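Local structure of heat-inducible transcription repressor HrcA (Thermotoga maritima, 1STZ) at residues A[128-133]-A[318-323]; A[138-143]-A[292-297]; A[40-45]-A[53-58]. The protein probably represses class I heat-shock operons, grpE-dnaK-dnaJ and groELS, as a DNA-binding transcription regulator. All coordinates share one frame; numbering follows the deposited sequence.

How the contacts relate
Two of the three contacts lie close together, and the third stands well apart in the N-terminal winged-helix part. That third one, contact 3, closes along the chain before contact 1 opens; their centres are 32 Å apart and their nearest atoms about 17 Å. Contact 2 lies farther still, its centre 48 Å from that of contact 3 and its nearest atoms about 32 Å away. Contacts 1 and 2 belong together: the second is nested inside the chain loop closed by the first, their centres are 19 Å apart, and F321 CZ packs at 3.8 Å from G292 N. Both use helix 314-334, through its own residues in contact 1 and as a neighbour of Y294 in contact 2.

Contact 1 of 3, residues A[128-133]-A[318-323]; sequences ARLTEG and HRVFEY
V320 points from helix 314-334 at the last part of helix 116-131 and meets L130 and T131 there with a single branch. Its CG1, set trans to its own backbone N by a chi1 of 171°, lies 4.0 Å from T131 CG2 and 4.1 Å from L130 CD1, so one methyl is shared between two neighbours. The side chains of L130 and V320 cross at about a right angle, and T131 comes at a slant. No hydrogen bond spans the pair, and the CA atoms of L130 and V320 stand 7.4 Å apart.

T131 shows how a polar residue can serve an apolar seam: a chi1 of 63° places OG1 between the backbone N and the carbonyl carbon, where it bonds back to L127 O, while the methyl faces V320. Helix 116-131 belongs to the HrcA C-terminal family, assigned to the GAF clan, and helix 314-334 packs with it beside the antiparallel sheet; T131 touches L306 of strand 299-309, and F321 rests on V304 and L306. V320 also meets L127 and V105 on its apolar side, while D102 and E180 of the second subunit touch it as well.

Away from this seam the character changes. At E132 the chain leaves helical geometry with a positive phi, and G133 N bonds to A128 O at 3.2 Å. On the other helix R319 turns aside from the apolar seam to pair with D102 and with E180 of the second subunit, two carboxylates that probably share its positive charge. L182 of that subunit packs on both the exposed R129 and the buried L130, which brings the second subunit to the margin of the apolar patch.

Contact 2 of 3, residues A[138-143]-A[292-297]; sequences ERPNTR and GKYFKG
Y294 OH donates a hydrogen bond of 2.7 Å to E138 O, the one hydrogen bond between the segments 138-143 and 292-297. A chi1 of 67° sets CG between the backbone N and the carbonyl carbon of Y294, and from there the ring carries the hydroxyl across to E138 O. The donor lies in the carbonyl plane, with a C=O...O angle of 151°, and the oxygen sits at the edge of the tyrosine ring, 3.4 Å from Y294 CE2. The P140 side chain lies at about a right angle to that of Y294 and brings its CD to 3.7 Å from Y294 OH. A phenylalanine in place of Y294 would keep the ring but would probably leave E138 O without this donor and P140 CD without its hydroxyl neighbour.

A second shell positions these groups. The E138 carboxylate accepts from S303 N through OE1, and the R139 guanidinium pairs with E117 and donates to E229 O. Beyond P140, N141 OD1 takes R143 N at 3.0 Å in an Asx turn that bends the departing loop.

Strand 299-309 runs between strands 134-138 and 287-296 in the sheet, so the tyrosine reaches past one intervening strand. Helix 314-334 packs on the ring through L325, L328, S329 and F332, and F332 also touches P140.

Contact 3 of 3, residues A[40-45]-A[53-58]; sequences QRVLEV and ATIRND
The helix-turn-helix of a winged-helix DNA-binding domain is the setting here: helix 39-45 and helix 52-64 are joined by a short turn and followed by the two-stranded wing of 68-69 and 78-79. By analogy with the family, helix 52-64 is probably the recognition helix. Between the two segments the contact is purely apolar, with no hydrogen bond across it.

I55 carries that packing. It points at helix 39-45 and divides its branches between two residues. Its CG2, anti to the backbone N, meets V42 CG2 at 3.6 Å, the two side chains reaching toward each other tip to tip. Its other branch slides past L43 in the opposite direction, with I55 CD1 3.9 Å from L43 CD2. V42 pays for its position with a chi1 of -25°, well off a staggered value, which suggests some strain or uncertainty in its rotation.

Helix 17-33 completes the core, V22 against I55 and I26 against V42, while I48 of the turn covers I55 further. The same first helix reaches helix 52-64 through a salt bridge from R18 and a hydrogen bond from Q19 to the D58 carboxylate. Farther out, Q40 OE1 bonds to S52 OG at the start of helix 52-64, a polar stitch beside the apolar seam. Across the seam L43, whose CB bond does not aim at the partner helix, still delivers its CD2 to within 3.6 Å of I55 CG1.

Contact 1 of 3, residues A[128-133]-A[318-323]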
loop_
_atom_site.group_PDB
_atom_site.type_symbol
_atom_site.label_atom_id
_atom_site.label_comp_id
_atom_site.label_asym_id
_atom_site.label_seq_id
_atom_site.Cartn_x
_atom_site.Cartn_y
_atom_site.Cartn_z
ATOM N N ALA A 128 -10.803 -1.496 -8.903
ATOM C CA ALA A 128 -12.127 -1.060 -8.443
ATOM C C ALA A 128 -12.023 0.061 -7.422
ATOM O O ALA A 128 -12.736 1.065 -7.502
ATOM C CB ALA A 128 -12.894 -2.233 -7.817
ATOM N N ARG A 129 -11.139 -0.112 -6.453
ATOM C CA ARG A 129 -10.963 0.887 -5.405
ATOM C C ARG A 129 -10.497 2.250 -5.916
ATOM O O ARG A 129 -11.055 3.272 -5.533
ATOM C CB ARG A 129 -9.983 0.389 -4.366
ATOM C CG ARG A 129 -9.801 1.344 -3.224
ATOM C CD ARG A 129 -9.264 0.694 -1.984
ATOM N NE ARG A 129 -8.046 -0.068 -2.249
ATOM C CZ ARG A 129 -7.181 -0.461 -1.312
ATOM N NH1 ARG A 129 -7.380 -0.155 -0.028
ATOM N NH2 ARG A 129 -6.104 -1.166 -1.659
ATOM N N LEU A 130 -9.508 2.258 -6.795
ATOM C CA LEU A 130 -8.885 3.495 -7.259
ATOM C C LEU A 130 -9.735 4.268 -8.274
ATOM O O LEU A 130 -9.532 5.450 -8.462
ATOM C CB LEU A 130 -7.527 3.195 -7.887
ATOM C CG LEU A 130 -6.463 2.575 -6.998
ATOM C CD1 LEU A 130 -5.135 2.540 -7.733
ATOM C CD2 LEU A 130 -6.346 3.318 -5.664
ATOM N N THR A 131 -10.655 3.591 -8.945
ATOM C CA THR A 131 -11.520 4.224 -9.932
ATOM C C THR A 131 -12.978 4.357 -9.489
ATOM O O THR A 131 -13.798 4.853 -10.253
ATOM C CB THR A 131 -11.515 3.426 -11.223
ATOM O OG1 THR A 131 -12.052 2.121 -10.972
ATOM C CG2 THR A 131 -10.102 3.217 -11.729
ATOM N N GLU A 132 -13.304 3.881 -8.295
ATOM C CA GLU A 132 -14.681 3.798 -7.827
ATOM C C GLU A 132 -15.574 3.153 -8.876
ATOM O O GLU A 132 -16.666 3.660 -9.176
ATOM C CB GLU A 132 -15.210 5.196 -7.455
ATOM C CG GLU A 132 -14.404 5.909 -6.370
ATOM C CD GLU A 132 -14.689 7.411 -6.326
ATOM O OE1 GLU A 132 -14.986 8.012 -7.393
ATOM O OE2 GLU A 132 -14.597 8.006 -5.226
ATOM N N GLY A 133 -15.101 2.042 -9.439
ATOM C CA GLY A 133 -15.856 1.296 -10.432
ATOM C C GLY A 133 -16.171 -0.138 -10.056
ATOM O O GLY A 133 -15.882 -0.609 -8.939
ATOM N N HIS A 318 -8.192 5.613 -17.088
ATOM C CA HIS A 318 -7.334 5.120 -18.162
ATOM C C HIS A 318 -5.975 4.746 -17.617
ATOM O O HIS A 318 -5.450 3.672 -17.907
ATOM C CB HIS A 318 -7.134 6.152 -19.275
ATOM C CG HIS A 318 -6.261 5.652 -20.377
ATOM N ND1 HIS A 318 -4.935 6.006 -20.493
ATOM C CD2 HIS A 318 -6.512 4.786 -21.391
ATOM C CE1 HIS A 318 -4.406 5.375 -21.526
ATOM N NE2 HIS A 318 -5.341 4.634 -22.094
ATOM N N ARG A 319 -5.403 5.636 -16.825
ATOM C CA ARG A 319 -4.078 5.423 -16.267
ATOM C C ARG A 319 -4.021 4.183 -15.375
ATOM O O ARG A 319 -3.099 3.390 -15.484
ATOM C CB ARG A 319 -3.684 6.649 -15.474
ATOM C CG ARG A 319 -2.362 6.587 -14.753
ATOM C CD ARG A 319 -2.364 7.439 -13.496
ATOM N NE ARG A 319 -2.950 8.729 -13.791
ATOM C CZ ARG A 319 -3.731 9.448 -12.995
ATOM N NH1 ARG A 319 -4.040 9.070 -11.764
ATOM N NH2 ARG A 319 -4.194 10.596 -13.448
ATOM N N VAL A 320 -4.986 4.054 -14.479
ATOM C CA VAL A 320 -5.030 2.966 -13.531
ATOM C C VAL A 320 -5.281 1.634 -14.252
ATOM O O VAL A 320 -4.666 0.636 -13.912
ATOM C CB VAL A 320 -6.108 3.195 -12.455
ATOM C CG1 VAL A 320 -6.297 1.975 -11.602
ATOM C CG2 VAL A 320 -5.727 4.340 -11.579
ATOM N N PHE A 321 -6.134 1.653 -15.273
ATOM C CA PHE A 321 -6.560 0.450 -15.985
ATOM C C PHE A 321 -5.407 -0.066 -16.780
ATOM O O PHE A 321 -5.053 -1.224 -16.675
ATOM C CB PHE A 321 -7.736 0.775 -16.883
ATOM C CG PHE A 321 -8.394 -0.418 -17.541
ATOM C CD1 PHE A 321 -9.450 -1.054 -16.926
ATOM C CD2 PHE A 321 -8.032 -0.814 -18.825
ATOM C CE1 PHE A 321 -10.112 -2.099 -17.545
ATOM C CE2 PHE A 321 -8.689 -1.867 -19.461
ATOM C CZ PHE A 321 -9.714 -2.521 -18.816
ATOM N N GLU A 322 -4.777 0.818 -17.534
ATOM C CA GLU A 322 -3.608 0.455 -18.298
ATOM C C GLU A 322 -2.436 -0.096 -17.436
ATOM O O GLU A 322 -1.817 -1.095 -17.803
ATOM C CB GLU A 322 -3.135 1.641 -19.138
ATOM C CG GLU A 322 -1.993 1.253 -20.051
ATOM C CD GLU A 322 -1.504 2.365 -20.967
ATOM O OE1 GLU A 322 -1.398 3.535 -20.526
ATOM O OE2 GLU A 322 -1.176 2.040 -22.132
ATOM N N TYR A 323 -2.120 0.549 -16.320
ATOM C CA TYR A 323 -1.060 0.042 -15.427
ATOM C C TYR A 323 -1.338 -1.386 -14.965
ATOM O O TYR A 323 -0.473 -2.241 -15.069
ATOM C CB TYR A 323 -0.884 0.950 -14.210
ATOM C CG TYR A 323 0.348 0.671 -13.373
ATOM C CD1 TYR A 323 1.561 1.313 -13.638
ATOM C CD2 TYR A 323 0.306 -0.216 -12.306
ATOM C CE1 TYR A 323 2.680 1.070 -12.867
ATOM C CE2 TYR A 323 1.425 -0.459 -11.531
ATOM C CZ TYR A 323 2.600 0.172 -11.818
ATOM O OH TYR A 323 3.695 -0.072 -11.033
#

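Contact 2 of 3, residues A[138-143]-A[292-297]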
loop_
_atom_site.group_PDB
_atom_site.type_symbol
_atom_site.label_atom_id
_atom_site.label_comp_id
_atom_site.label_asym_id
_atom_site.label_seq_id
_atom_site.Cartn_x
_atom_site.Cartn_y
_atom_site.Cartn_z
ATOM N N GLU A 138 -11.999 -11.726 -16.547
ATOM C CA GLU A 138 -12.123 -13.068 -17.061
ATOM C C GLU A 138 -10.934 -13.945 -16.587
ATOM O O GLU A 138 -9.786 -13.634 -16.895
ATOM C CB GLU A 138 -12.187 -13.010 -18.580
ATOM C CG GLU A 138 -12.757 -14.248 -19.232
ATOM C CD GLU A 138 -12.809 -14.159 -20.744
ATOM O OE1 GLU A 138 -12.053 -13.359 -21.355
ATOM O OE2 GLU A 138 -13.603 -14.921 -21.339
ATOM N N ARG A 139 -11.227 -15.009 -15.828
ATOM C CA ARG A 139 -10.239 -16.004 -15.406
ATOM C C ARG A 139 -9.717 -16.794 -16.615
ATOM O O ARG A 139 -10.396 -16.916 -17.624
ATOM C CB ARG A 139 -10.852 -16.987 -14.383
ATOM C CG ARG A 139 -11.333 -16.340 -13.104
ATOM C CD ARG A 139 -11.838 -17.320 -12.045
ATOM N NE ARG A 139 -11.915 -16.695 -10.724
ATOM C CZ ARG A 139 -12.999 -16.166 -10.156
ATOM N NH1 ARG A 139 -14.178 -16.124 -10.770
ATOM N NH2 ARG A 139 -12.900 -15.650 -8.939
ATOM N N PRO A 140 -8.523 -17.358 -16.527
ATOM C CA PRO A 140 -8.014 -18.164 -17.638
ATOM C C PRO A 140 -8.997 -19.302 -17.948
ATOM O O PRO A 140 -9.583 -19.888 -17.033
ATOM C CB PRO A 140 -6.689 -18.707 -17.094
ATOM C CG PRO A 140 -6.307 -17.745 -16.042
ATOM C CD PRO A 140 -7.587 -17.340 -15.390
ATOM N N ASN A 141 -9.199 -19.582 -19.229
ATOM C CA ASN A 141 -10.146 -20.605 -19.651
ATOM C C ASN A 141 -9.643 -21.978 -19.218
ATOM O O ASN A 141 -8.507 -22.331 -19.489
ATOM C CB ASN A 141 -10.335 -20.539 -21.166
ATOM C CG ASN A 141 -11.607 -21.234 -21.647
ATOM O OD1 ASN A 141 -12.012 -22.289 -21.124
ATOM N ND2 ASN A 141 -12.242 -20.647 -22.661
ATOM N N THR A 142 -10.484 -22.725 -18.499
ATOM C CA THR A 142 -10.122 -24.063 -18.012
ATOM C C THR A 142 -10.005 -25.097 -19.119
ATOM O O THR A 142 -9.375 -26.132 -18.942
ATOM C CB THR A 142 -11.128 -24.575 -16.968
ATOM O OG1 THR A 142 -12.461 -24.523 -17.490
ATOM C CG2 THR A 142 -11.143 -23.682 -15.751
ATOM N N ARG A 143 -10.635 -24.824 -20.254
ATOM C CA ARG A 143 -10.661 -25.758 -21.378
ATOM C C ARG A 143 -9.287 -26.321 -21.779
ATOM O O ARG A 143 -9.183 -27.497 -22.097
ATOM C CB ARG A 143 -11.333 -25.086 -22.583
ATOM C CG ARG A 143 -11.205 -25.833 -23.898
ATOM C CD ARG A 143 -11.787 -25.050 -25.058
ATOM N NE ARG A 143 -10.983 -25.184 -26.272
ATOM C CZ ARG A 143 -11.017 -24.334 -27.299
ATOM N NH1 ARG A 143 -11.821 -23.264 -27.279
ATOM N NH2 ARG A 143 -10.243 -24.561 -28.362
ATOM N N GLY A 292 -10.003 -4.308 -22.151
ATOM C CA GLY A 292 -8.705 -4.694 -22.676
ATOM C C GLY A 292 -8.422 -6.145 -22.297
ATOM O O GLY A 292 -9.178 -6.754 -21.549
ATOM N N LYS A 293 -7.333 -6.700 -22.798
ATOM C CA LYS A 293 -6.954 -8.066 -22.471
ATOM C C LYS A 293 -5.618 -8.095 -21.764
ATOM O O LYS A 293 -4.792 -7.218 -21.968
ATOM C CB LYS A 293 -6.873 -8.904 -23.731
ATOM C CG LYS A 293 -8.132 -8.910 -24.565
ATOM C CD LYS A 293 -8.075 -10.000 -25.609
ATOM C CE LYS A 293 -9.226 -9.933 -26.582
ATOM N NZ LYS A 293 -8.973 -8.916 -27.623
ATOM N N TYR A 294 -5.420 -9.113 -20.934
ATOM C CA TYR A 294 -4.112 -9.445 -20.396
ATOM C C TYR A 294 -3.610 -10.696 -21.124
ATOM O O TYR A 294 -4.411 -11.527 -21.566
ATOM C CB TYR A 294 -4.143 -9.600 -18.861
ATOM C CG TYR A 294 -4.916 -10.767 -18.301
ATOM C CD1 TYR A 294 -4.264 -11.893 -17.806
ATOM C CD2 TYR A 294 -6.287 -10.719 -18.188
ATOM C CE1 TYR A 294 -4.981 -12.964 -17.284
ATOM C CE2 TYR A 294 -7.013 -11.786 -17.670
ATOM C CZ TYR A 294 -6.366 -12.895 -17.210
ATOM O OH TYR A 294 -7.114 -13.941 -16.687
ATOM N N PHE A 295 -2.292 -10.792 -21.268
ATOM C CA PHE A 295 -1.659 -11.733 -22.169
ATOM C C PHE A 295 -0.589 -12.576 -21.484
ATOM O O PHE A 295 0.067 -12.147 -20.539
ATOM C CB PHE A 295 -0.942 -10.983 -23.309
ATOM C CG PHE A 295 -1.858 -10.242 -24.251
ATOM C CD1 PHE A 295 -2.369 -9.008 -23.906
ATOM C CD2 PHE A 295 -2.169 -10.772 -25.493
ATOM C CE1 PHE A 295 -3.215 -8.316 -24.778
ATOM C CE2 PHE A 295 -2.987 -10.092 -26.373
ATOM C CZ PHE A 295 -3.513 -8.856 -26.020
ATOM N N LYS A 296 -0.390 -13.770 -22.029
ATOM C CA LYS A 296 0.817 -14.553 -21.812
ATOM C C LYS A 296 1.639 -14.487 -23.084
ATOM O O LYS A 296 1.445 -15.273 -23.997
ATOM C CB LYS A 296 0.434 -15.993 -21.474
ATOM C CG LYS A 296 1.614 -16.949 -21.343
ATOM C CD LYS A 296 1.173 -18.413 -21.443
ATOM C CE LYS A 296 0.645 -18.790 -22.817
ATOM N NZ LYS A 296 1.684 -18.604 -23.872
ATOM N N GLY A 297 2.553 -13.530 -23.158
ATOM C CA GLY A 297 3.304 -13.287 -24.378
ATOM C C GLY A 297 2.390 -12.633 -25.394
ATOM O O GLY A 297 1.807 -11.590 -25.116
#

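Contact 3 of 3, residues A[40-45]-A[53-58]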
loop_
_atom_site.group_PDB
_atom_site.type_symbol
_atom_site.label_atom_id
_atom_site.label_comp_id
_atom_site.label_asym_id
_atom_site.label_seq_id
_atom_site.Cartn_x
_atom_site.Cartn_y
_atom_site.Cartn_z
ATOM N N GLN A 40 -20.658 31.844 -16.956
ATOM C CA GLN A 40 -20.025 32.484 -15.808
ATOM C C GLN A 40 -19.142 31.511 -15.031
ATOM O O GLN A 40 -18.126 31.920 -14.473
ATOM C CB GLN A 40 -21.069 33.097 -14.859
ATOM C CG GLN A 40 -22.147 33.972 -15.520
ATOM C CD GLN A 40 -21.628 34.827 -16.675
ATOM O OE1 GLN A 40 -21.529 34.355 -17.812
ATOM N NE2 GLN A 40 -21.309 36.082 -16.387
ATOM N N ARG A 41 -19.531 30.235 -14.987
ATOM C CA ARG A 41 -18.733 29.223 -14.297
ATOM C C ARG A 41 -17.413 28.991 -15.018
ATOM O O ARG A 41 -16.372 28.936 -14.370
ATOM C CB ARG A 41 -19.474 27.880 -14.164
ATOM C CG ARG A 41 -20.450 27.785 -12.979
ATOM C CD ARG A 41 -19.832 27.553 -11.582
ATOM N NE ARG A 41 -18.466 27.014 -11.600
ATOM C CZ ARG A 41 -17.542 27.255 -10.663
ATOM N NH1 ARG A 41 -17.811 28.013 -9.603
ATOM N NH2 ARG A 41 -16.331 26.730 -10.784
ATOM N N VAL A 42 -17.446 28.858 -16.347
ATOM C CA VAL A 42 -16.224 28.489 -17.079
ATOM C C VAL A 42 -15.168 29.593 -16.986
ATOM O O VAL A 42 -13.976 29.308 -16.992
ATOM C CB VAL A 42 -16.458 28.036 -18.578
ATOM C CG1 VAL A 42 -17.853 27.489 -18.803
ATOM C CG2 VAL A 42 -16.143 29.141 -19.572
ATOM N N LEU A 43 -15.611 30.840 -16.884
ATOM C CA LEU A 43 -14.692 31.960 -16.732
ATOM C C LEU A 43 -14.009 31.938 -15.368
ATOM O O LEU A 43 -12.826 32.254 -15.263
ATOM C CB LEU A 43 -15.433 33.285 -16.915
ATOM C CG LEU A 43 -15.895 33.612 -18.333
ATOM C CD1 LEU A 43 -16.456 35.025 -18.383
ATOM C CD2 LEU A 43 -14.756 33.437 -19.337
ATOM N N GLU A 44 -14.762 31.573 -14.333
ATOM C CA GLU A 44 -14.248 31.528 -12.964
ATOM C C GLU A 44 -13.237 30.403 -12.763
ATOM O O GLU A 44 -12.260 30.570 -12.032
ATOM C CB GLU A 44 -15.398 31.376 -11.956
ATOM C CG GLU A 44 -15.931 32.701 -11.426
ATOM C CD GLU A 44 -17.401 32.654 -11.028
ATOM O OE1 GLU A 44 -18.030 33.740 -10.979
ATOM O OE2 GLU A 44 -17.924 31.543 -10.762
ATOM N N VAL A 45 -13.472 29.270 -13.419
ATOM C CA VAL A 45 -12.688 28.058 -13.191
ATOM C C VAL A 45 -11.455 27.987 -14.091
ATOM O O VAL A 45 -10.554 27.172 -13.863
ATOM C CB VAL A 45 -13.553 26.784 -13.374
ATOM C CG1 VAL A 45 -13.717 26.405 -14.860
ATOM C CG2 VAL A 45 -12.966 25.624 -12.595
ATOM N N ALA A 53 -20.113 37.138 -22.939
ATOM C CA ALA A 53 -20.975 36.989 -24.114
ATOM C C ALA A 53 -20.351 36.031 -25.134
ATOM O O ALA A 53 -21.052 35.252 -25.777
ATOM C CB ALA A 53 -21.248 38.342 -24.750
ATOM N N THR A 54 -19.028 36.093 -25.260
ATOM C CA THR A 54 -18.283 35.257 -26.199
ATOM C C THR A 54 -18.375 33.791 -25.825
ATOM O O THR A 54 -18.446 32.936 -26.704
ATOM C CB THR A 54 -16.797 35.689 -26.245
ATOM O OG1 THR A 54 -16.694 37.043 -26.710
ATOM C CG2 THR A 54 -16.007 34.878 -27.274
ATOM N N ILE A 55 -18.375 33.509 -24.523
ATOM C CA ILE A 55 -18.445 32.134 -24.025
ATOM C C ILE A 55 -19.819 31.529 -24.287
ATOM O O ILE A 55 -19.923 30.355 -24.615
ATOM C CB ILE A 55 -18.129 32.071 -22.503
ATOM C CG1 ILE A 55 -16.720 32.604 -22.196
ATOM C CG2 ILE A 55 -18.286 30.651 -21.974
ATOM C CD1 ILE A 55 -15.580 31.778 -22.736
ATOM N N ARG A 56 -20.867 32.328 -24.124
ATOM C CA ARG A 56 -22.229 31.882 -24.403
ATOM C C ARG A 56 -22.415 31.565 -25.885
ATOM O O ARG A 56 -23.113 30.613 -26.232
ATOM C CB ARG A 56 -23.247 32.943 -23.990
ATOM C CG ARG A 56 -23.421 33.114 -22.488
ATOM C CD ARG A 56 -24.425 34.216 -22.124
ATOM N NE ARG A 56 -25.697 33.984 -22.814
ATOM C CZ ARG A 56 -26.395 34.882 -23.510
ATOM N NH1 ARG A 56 -25.998 36.147 -23.622
ATOM N NH2 ARG A 56 -27.528 34.504 -24.097
ATOM N N ASN A 57 -21.801 32.379 -26.745
ATOM C CA ASN A 57 -21.830 32.162 -28.193
ATOM C C ASN A 57 -21.113 30.879 -28.589
ATOM O O ASN A 57 -21.508 30.207 -29.533
ATOM C CB ASN A 57 -21.181 33.334 -28.936
ATOM C CG ASN A 57 -22.129 34.491 -29.144
ATOM O OD1 ASN A 57 -21.916 35.585 -28.616
ATOM N ND2 ASN A 57 -23.179 34.263 -29.924
ATOM N N ASP A 58 -20.037 30.569 -27.873
ATOM C CA ASP A 58 -19.299 29.329 -28.079
ATOM C C ASP A 58 -20.137 28.154 -27.612
ATOM O O ASP A 58 -20.126 27.100 -28.234
ATOM C CB ASP A 58 -17.981 29.345 -27.305
ATOM C CG ASP A 58 -17.037 30.413 -27.785
ATOM O OD1 ASP A 58 -17.216 30.911 -28.917
ATOM O OD2 ASP A 58 -16.088 30.830 -27.086
#